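Local coordinates for protein pectinesterase (Sitophilus oryzae, PDB 4PMH) that hydrolyses the methyl esters of pectin, yielding methanol and galacturonate carboxylates, and probably serves the insect in digesting plant cell walls, at residues 42-47 against 67-72; 73-78 against 100-105; 96-101 against 161-166. All blocks are in the same frame, centred on the assembly; numbering follows the deposited sequence.

Contact 1: residues 42-47 against 67-72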
# COMPACT_ATOMS: atom_id res chain seq x y z
N TYR A 42 1.60 -18.85 18.53
CA TYR A 42 2.05 -19.74 17.46
C TYR A 42 3.36 -19.23 16.92
O TYR A 42 3.48 -18.04 16.62
CB TYR A 42 1.01 -19.75 16.35
CG TYR A 42 -0.37 -19.95 16.90
CD1 TYR A 42 -0.85 -21.23 17.18
CD2 TYR A 42 -1.20 -18.87 17.18
CE1 TYR A 42 -2.11 -21.43 17.70
CE2 TYR A 42 -2.45 -19.07 17.70
CZ TYR A 42 -2.91 -20.34 17.96
OH TYR A 42 -4.16 -20.55 18.47
N THR A 43 4.35 -20.11 16.80
CA THR A 43 5.70 -19.72 16.37
C THR A 43 6.15 -20.53 15.16
O THR A 43 6.19 -21.76 15.21
CB THR A 43 6.69 -19.90 17.52
OG1 THR A 43 6.31 -19.05 18.61
CG2 THR A 43 8.10 -19.51 17.07
N VAL A 44 6.44 -19.83 14.07
CA VAL A 44 6.97 -20.46 12.88
C VAL A 44 8.45 -20.68 13.17
O VAL A 44 9.21 -19.72 13.33
CB VAL A 44 6.80 -19.58 11.63
CG1 VAL A 44 7.31 -20.29 10.39
CG2 VAL A 44 5.34 -19.19 11.44
N GLY A 45 8.86 -21.95 13.24
CA GLY A 45 10.22 -22.30 13.68
C GLY A 45 10.22 -22.97 15.05
O GLY A 45 11.21 -23.56 15.43
N ASN A 46 9.13 -22.85 15.81
CA ASN A 46 8.95 -23.56 17.06
C ASN A 46 7.48 -24.03 17.25
O ASN A 46 6.83 -23.74 18.27
CB ASN A 46 9.43 -22.71 18.24
CG ASN A 46 9.47 -23.48 19.55
OD1 ASN A 46 9.68 -24.70 19.56
ND2 ASN A 46 9.21 -22.80 20.66
N GLY A 47 6.99 -24.78 16.26
CA GLY A 47 5.60 -25.25 16.24
C GLY A 47 4.96 -25.28 14.86
O GLY A 47 4.01 -26.05 14.63
N LYS A 67 -4.45 -13.06 18.86
CA LYS A 67 -3.45 -14.12 18.84
C LYS A 67 -2.18 -13.62 18.16
O LYS A 67 -2.23 -12.85 17.18
CB LYS A 67 -3.99 -15.35 18.09
CG LYS A 67 -5.14 -16.06 18.78
CD LYS A 67 -4.63 -16.78 20.02
CE LYS A 67 -5.77 -17.15 20.95
NZ LYS A 67 -5.19 -17.77 22.16
N TYR A 68 -1.04 -14.08 18.68
CA TYR A 68 0.27 -13.60 18.28
C TYR A 68 1.06 -14.71 17.59
O TYR A 68 1.34 -15.75 18.17
CB TYR A 68 1.04 -13.09 19.50
CG TYR A 68 0.43 -11.83 20.06
CD1 TYR A 68 -0.62 -11.88 20.98
CD2 TYR A 68 0.88 -10.58 19.66
CE1 TYR A 68 -1.18 -10.71 21.49
CE2 TYR A 68 0.32 -9.41 20.15
CZ TYR A 68 -0.71 -9.49 21.07
OH TYR A 68 -1.26 -8.32 21.57
N ILE A 69 1.37 -14.45 16.32
CA ILE A 69 2.11 -15.36 15.51
C ILE A 69 3.50 -14.78 15.33
O ILE A 69 3.66 -13.76 14.65
CB ILE A 69 1.48 -15.56 14.13
CG1 ILE A 69 0.15 -16.30 14.29
CG2 ILE A 69 2.42 -16.34 13.21
CD1 ILE A 69 -0.82 -16.12 13.16
N LYS A 70 4.49 -15.44 15.93
CA LYS A 70 5.88 -15.05 15.79
C LYS A 70 6.55 -15.81 14.65
O LYS A 70 6.47 -17.04 14.61
CB LYS A 70 6.62 -15.31 17.07
CG LYS A 70 8.07 -14.90 17.00
CD LYS A 70 8.71 -14.91 18.38
CE LYS A 70 8.96 -16.32 18.87
NZ LYS A 70 9.92 -16.30 20.01
N ILE A 71 7.20 -15.09 13.75
CA ILE A 71 7.97 -15.72 12.68
C ILE A 71 9.46 -15.60 12.97
O ILE A 71 10.04 -14.52 12.87
CB ILE A 71 7.68 -15.09 11.30
CG1 ILE A 71 6.16 -15.04 11.04
CG2 ILE A 71 8.44 -15.84 10.20
CD1 ILE A 71 5.74 -14.45 9.69
N ASN A 72 10.09 -16.72 13.29
CA ASN A 72 11.51 -16.70 13.55
C ASN A 72 12.26 -16.11 12.37
O ASN A 72 11.87 -16.30 11.21
CB ASN A 72 12.04 -18.11 13.84
CG ASN A 72 11.79 -18.54 15.27
OD1 ASN A 72 11.33 -17.77 16.10
ND2 ASN A 72 12.11 -19.79 15.56

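Contact 2: residues 73-78 against 100-105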
# COMPACT_ATOMS: atom_id res chain seq x y z
N ALA A 73 13.34 -15.40 12.69
CA ALA A 73 14.20 -14.78 11.71
C ALA A 73 14.58 -15.77 10.63
O ALA A 73 14.85 -16.94 10.91
CB ALA A 73 15.45 -14.25 12.40
N GLY A 74 14.57 -15.34 9.37
CA GLY A 74 14.84 -16.25 8.26
C GLY A 74 14.29 -15.72 6.95
O GLY A 74 13.69 -14.65 6.90
N THR A 75 14.51 -16.47 5.88
CA THR A 75 13.94 -16.14 4.59
C THR A 75 12.92 -17.22 4.26
O THR A 75 13.23 -18.40 4.29
CB THR A 75 14.99 -16.08 3.48
OG1 THR A 75 15.98 -15.08 3.78
CG2 THR A 75 14.35 -15.77 2.13
N TYR A 76 11.69 -16.79 3.97
CA TYR A 76 10.55 -17.66 3.69
C TYR A 76 10.02 -17.44 2.26
O TYR A 76 9.54 -16.35 1.97
CB TYR A 76 9.45 -17.36 4.68
CG TYR A 76 9.84 -17.64 6.12
CD1 TYR A 76 10.56 -16.70 6.87
CD2 TYR A 76 9.49 -18.83 6.73
CE1 TYR A 76 10.92 -16.96 8.20
CE2 TYR A 76 9.85 -19.11 8.05
CZ TYR A 76 10.57 -18.16 8.78
OH TYR A 76 10.92 -18.45 10.09
N GLN A 77 10.12 -18.44 1.39
CA GLN A 77 9.63 -18.31 0.02
C GLN A 77 8.23 -18.91 -0.09
O GLN A 77 8.04 -20.05 -0.50
CB GLN A 77 10.63 -18.90 -0.96
CG GLN A 77 11.96 -18.17 -0.87
CD GLN A 77 13.02 -18.79 -1.73
OE1 GLN A 77 13.04 -18.61 -2.94
NE2 GLN A 77 13.90 -19.55 -1.10
N GLU A 78 7.26 -18.10 0.30
CA GLU A 78 5.88 -18.51 0.41
C GLU A 78 4.96 -17.32 0.41
O GLU A 78 5.41 -16.20 0.59
CB GLU A 78 5.66 -19.32 1.70
CG GLU A 78 6.52 -18.91 2.88
CD GLU A 78 6.62 -20.02 3.94
OE1 GLU A 78 5.69 -20.15 4.74
OE2 GLU A 78 7.65 -20.73 4.01
N ASP A 100 15.47 -8.86 9.32
CA ASP A 100 15.83 -10.20 9.74
C ASP A 100 14.76 -11.28 9.42
O ASP A 100 15.03 -12.47 9.56
CB ASP A 100 16.10 -10.22 11.26
CG ASP A 100 17.33 -9.40 11.64
OD1 ASP A 100 18.21 -9.21 10.77
OD2 ASP A 100 17.41 -8.94 12.80
N THR A 101 13.56 -10.87 9.04
CA THR A 101 12.49 -11.79 8.72
C THR A 101 11.91 -11.39 7.37
O THR A 101 11.30 -10.34 7.26
CB THR A 101 11.41 -11.77 9.81
OG1 THR A 101 12.03 -11.95 11.09
CG2 THR A 101 10.40 -12.89 9.56
N LEU A 102 12.15 -12.20 6.35
CA LEU A 102 11.84 -11.83 4.97
C LEU A 102 10.94 -12.88 4.31
O LEU A 102 11.29 -14.06 4.24
CB LEU A 102 13.13 -11.70 4.17
CG LEU A 102 12.98 -11.48 2.66
CD1 LEU A 102 12.27 -10.16 2.41
CD2 LEU A 102 14.32 -11.53 1.94
N ILE A 103 9.77 -12.44 3.86
CA ILE A 103 8.83 -13.27 3.16
C ILE A 103 8.88 -12.79 1.72
O ILE A 103 8.50 -11.66 1.45
CB ILE A 103 7.42 -13.08 3.72
CG1 ILE A 103 7.42 -13.25 5.25
CG2 ILE A 103 6.44 -14.04 3.06
CD1 ILE A 103 6.13 -12.83 5.91
N THR A 104 9.36 -13.63 0.80
CA THR A 104 9.66 -13.14 -0.52
C THR A 104 9.36 -14.14 -1.63
O THR A 104 9.58 -15.34 -1.46
CB THR A 104 11.15 -12.71 -0.64
OG1 THR A 104 11.41 -12.25 -1.97
CG2 THR A 104 12.14 -13.85 -0.31
N LEU A 105 8.89 -13.63 -2.77
CA LEU A 105 8.71 -14.43 -3.98
C LEU A 105 8.90 -13.54 -5.19
O LEU A 105 8.75 -12.33 -5.08
CB LEU A 105 7.30 -15.03 -4.03
CG LEU A 105 6.98 -16.19 -3.11
CD1 LEU A 105 5.49 -16.46 -3.11
CD2 LEU A 105 7.75 -17.43 -3.54

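Contact 3: residues 96-101 against 161-166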
# COMPACT_ATOMS: atom_id res chain seq x y z
N SER A 96 15.83 -8.88 15.45
CA SER A 96 16.09 -7.59 16.09
C SER A 96 15.67 -6.42 15.20
O SER A 96 15.28 -5.36 15.69
CB SER A 96 17.58 -7.44 16.44
OG SER A 96 17.80 -6.17 17.05
N SER A 97 15.77 -6.65 13.89
CA SER A 97 15.43 -5.68 12.86
C SER A 97 14.36 -6.31 11.95
O SER A 97 14.35 -7.53 11.78
CB SER A 97 16.69 -5.34 12.06
OG SER A 97 16.40 -4.89 10.75
N PRO A 98 13.49 -5.49 11.33
CA PRO A 98 12.51 -6.10 10.41
C PRO A 98 13.15 -6.76 9.19
O PRO A 98 12.52 -7.61 8.56
CB PRO A 98 11.65 -4.92 9.95
CG PRO A 98 12.45 -3.69 10.25
CD PRO A 98 13.29 -4.03 11.46
N SER A 99 14.37 -6.38 8.86
CA SER A 99 15.09 -7.02 7.75
C SER A 99 15.49 -8.47 8.04
O SER A 99 15.79 -9.23 7.11
CB SER A 99 16.31 -6.18 7.36
OG SER A 99 17.20 -6.08 8.46
N ASP A 100 15.47 -8.86 9.32
CA ASP A 100 15.83 -10.20 9.74
C ASP A 100 14.76 -11.28 9.42
O ASP A 100 15.03 -12.47 9.56
CB ASP A 100 16.10 -10.22 11.26
CG ASP A 100 17.33 -9.40 11.64
OD1 ASP A 100 18.21 -9.21 10.77
OD2 ASP A 100 17.41 -8.94 12.80
N THR A 101 13.56 -10.87 9.04
CA THR A 101 12.49 -11.79 8.72
C THR A 101 11.91 -11.39 7.37
O THR A 101 11.30 -10.34 7.26
CB THR A 101 11.41 -11.77 9.81
OG1 THR A 101 12.03 -11.95 11.09
CG2 THR A 101 10.40 -12.89 9.56
N ILE A 161 0.67 -6.24 11.44
CA ILE A 161 1.86 -6.80 10.79
C ILE A 161 3.03 -6.00 11.31
O ILE A 161 3.04 -4.78 11.18
CB ILE A 161 1.79 -6.68 9.24
CG1 ILE A 161 0.60 -7.44 8.67
CG2 ILE A 161 3.07 -7.22 8.63
CD1 ILE A 161 0.39 -7.20 7.17
N VAL A 162 4.01 -6.67 11.91
CA VAL A 162 5.03 -5.98 12.71
C VAL A 162 6.40 -6.57 12.48
O VAL A 162 6.53 -7.79 12.40
CB VAL A 162 4.69 -6.12 14.21
CG1 VAL A 162 5.67 -5.32 15.07
CG2 VAL A 162 3.26 -5.72 14.46
N ASN A 163 7.42 -5.72 12.39
CA ASN A 163 8.81 -6.16 12.42
C ASN A 163 9.14 -7.28 11.41
O ASN A 163 9.69 -8.30 11.74
CB ASN A 163 9.18 -6.61 13.85
CG ASN A 163 10.69 -6.77 14.04
OD1 ASN A 163 11.47 -6.03 13.46
ND2 ASN A 163 11.09 -7.72 14.86
N LEU A 164 8.83 -7.06 10.15
CA LEU A 164 9.18 -8.05 9.16
C LEU A 164 9.19 -7.41 7.79
O LEU A 164 8.76 -6.26 7.61
CB LEU A 164 8.21 -9.25 9.24
CG LEU A 164 6.71 -8.97 9.13
CD1 LEU A 164 6.32 -8.68 7.68
CD2 LEU A 164 5.89 -10.14 9.66
N SER A 165 9.72 -8.16 6.83
CA SER A 165 9.88 -7.67 5.47
C SER A 165 9.05 -8.53 4.52
O SER A 165 9.10 -9.77 4.57
CB SER A 165 11.36 -7.76 5.07
OG SER A 165 12.20 -6.94 5.87
N ILE A 166 8.32 -7.87 3.63
CA ILE A 166 7.55 -8.56 2.61
C ILE A 166 8.01 -8.07 1.26
O ILE A 166 8.05 -6.86 1.03
CB ILE A 166 6.02 -8.31 2.73
CG1 ILE A 166 5.50 -8.62 4.15
CG2 ILE A 166 5.27 -9.15 1.73
CD1 ILE A 166 4.14 -8.03 4.46
O HOH W 1 12.81 -4.27 15.20
O HOH W 2 12.31 -9.60 12.26

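Contact 1: residues 42-47 against 67-72
Tyr42 lies against Lys67 and Ile69 of the next strand, and its side chain traces much of this contact. With CG beside the backbone N (chi1 -49°), the ring heads toward the start of strand 67-71. Tyr42 CB sits 4.1 Å from Ile69 CG1, and the ring carbon CD2 keeps the same distance from that methylene. Further out, Tyr42 CE2 comes 3.9 Å from Lys67 CD and also lies near Lys67 CB, the aliphatic chain passing the ring at a slant. At the tip, Tyr42 OH still borders Lys67 CD. Ala58 of helix 51-61 also touches the tyrosine.

Val44 continues this apolar face: its CG2 is 4.2 Å from Ile71 CG1. On the reverse face Thr43 and Lys70 run side by side, and a bend in the lysine chain (chi3 74°) brings Lys70 CE to 3.8 Å from Thr43 CG2. Just past the end of strand 67-71, Asn72 donates its backbone N to Val44 O at 3.1 Å. On the other segment, a type II turn from Thr43 to Asn46, with Gly45 in its third position, leads the chain away after Val44.

As in any parallel pair, residues of one strand bond to both neighbours of their partner: Tyr42 N gives to Tyr68 O, Tyr42 O receives Lys70 N, and Lys70 O receives Val44 N at 2.8 Å. The chemistry thus divides by face. Hydrocarbon from Tyr42, Val44, Ile69 and Ile71 is packed under helix 51-61 within a beta-alpha-beta unit, whereas the Thr43 and Lys70 face mixes hydroxyl and amino groups with methyl and methylene contacts.

Contact 2: residues 73-78 against 100-105
Thr75 and Thr104 meet through their methyls across the paired strands, CG2 to CG2 at 3.8 Å, the two side chains slanting past each other. In Thr104 the hydroxyl is anti to the backbone N (chi1 179°), which turns OG1 to Glu167 of the next strand while the methyl faces Thr75. On the opposite face the Tyr76 ring presents its edge to Leu102 O, CD1 lying 3.8 Å away, with Glu78 OE2 also at the rim; the phenol itself bonds to Asn72 O. Glu78 OE1 accepts Ile51 N at the start of helix 51-61, where the helix end would probably favour the carboxylate's negative charge.

Farther along, Leu105 straddles backbone rather than side chain: its CD2 is 3.8 Å from Gln77 C, its CD1 3.7 Å from Glu78 C. Ile103 CG2 presses on Glu78 O at 3.4 Å. Between the faces, Gly74 and Tyr76 each give and take a backbone bond; Tyr76 N to Leu102 O, at 2.8 Å, is nearly straight.

The contact therefore sets fully paired backbone atoms of Gly74 and Tyr76 beside Glu78 O, which is buried against Ile103 CG2 and Leu105 CD1 with no polar partner in the model, probably at an energetic cost.

Contact 3: residues 96-101 against 161-166
The 3-10 segment 98-100 is set against the bend between strands 160-162 and 165-168, with Pro98 CA and Leu164 CA only 4.1 Å apart and Ser165 N bonded to Thr101 O at 2.7 Å, the donor lying nearly along the C=O axis.

Ser165 also uses its hydroxyl. OG, beside the backbone N, donates a hydrogen bond to Pro98 O at 2.8 Å, arriving from well above the carbonyl plane, and is in turn bonded to Arg194 NH1. One serine thus joins two carbonyls of the facing loop by two different donors.

Asn163 crosses Pro98 at about a right angle. Its OD1 rests 3.0 Å from Pro98 N, which has no hydrogen to offer; this is close packing, and the oxygen accepts a hydrogen bond from a water that also donates to Ser96 O. The amide's other end, ND2, bonds to Gly93 O and Gly95 O, which should fix the amide's rotation. A second water bridges the segments: it accepts from Thr101 OG1 at 2.6 Å and donates to Ser97 O and Asn163 O. Leu164 CB packs beside Thr101 CB at 4.1 Å.

Within the loop, Asp100 OD2 takes Ser97 N at 3.0 Å from above the carboxylate plane, helping to hold the tight turn. Asn163 itself has left-handed helical backbone angles (52/54°). An asparagine of this conformation, bonded to the preceding coil at a sharp corner where the chain passes from one parallel beta sheet to the next, is characteristic of the T2 turn in the right-handed parallel beta-helix of pectate lyase-like proteins.

From the N terminus, contact 1 closes first, its loop holding helix 51-61. The chain then turns through Asn72 and Ala73 from strand 67-71 into strand 74-76, where contact 2 opens; its loop, with strands 80-82 and 89-93, makes one turn of the beta-helix. Contact 3 opens at 96-101, before contact 2 has closed, and the two share Asp100 and Thr101, so their loops overlap without either enclosing the other. The loop of contact 3 is far longer and carries helices 113-120, 131-138 and 145-148. Contact 1 belongs to the ten-strand sheet, contact 2 to the eight-strand sheet, and contact 3 spans the corner between them. Ile71 packs on Tyr76 of its own coil and Thr101 of the next; Ile103 N probably bonds to Ser165 O, one coil on.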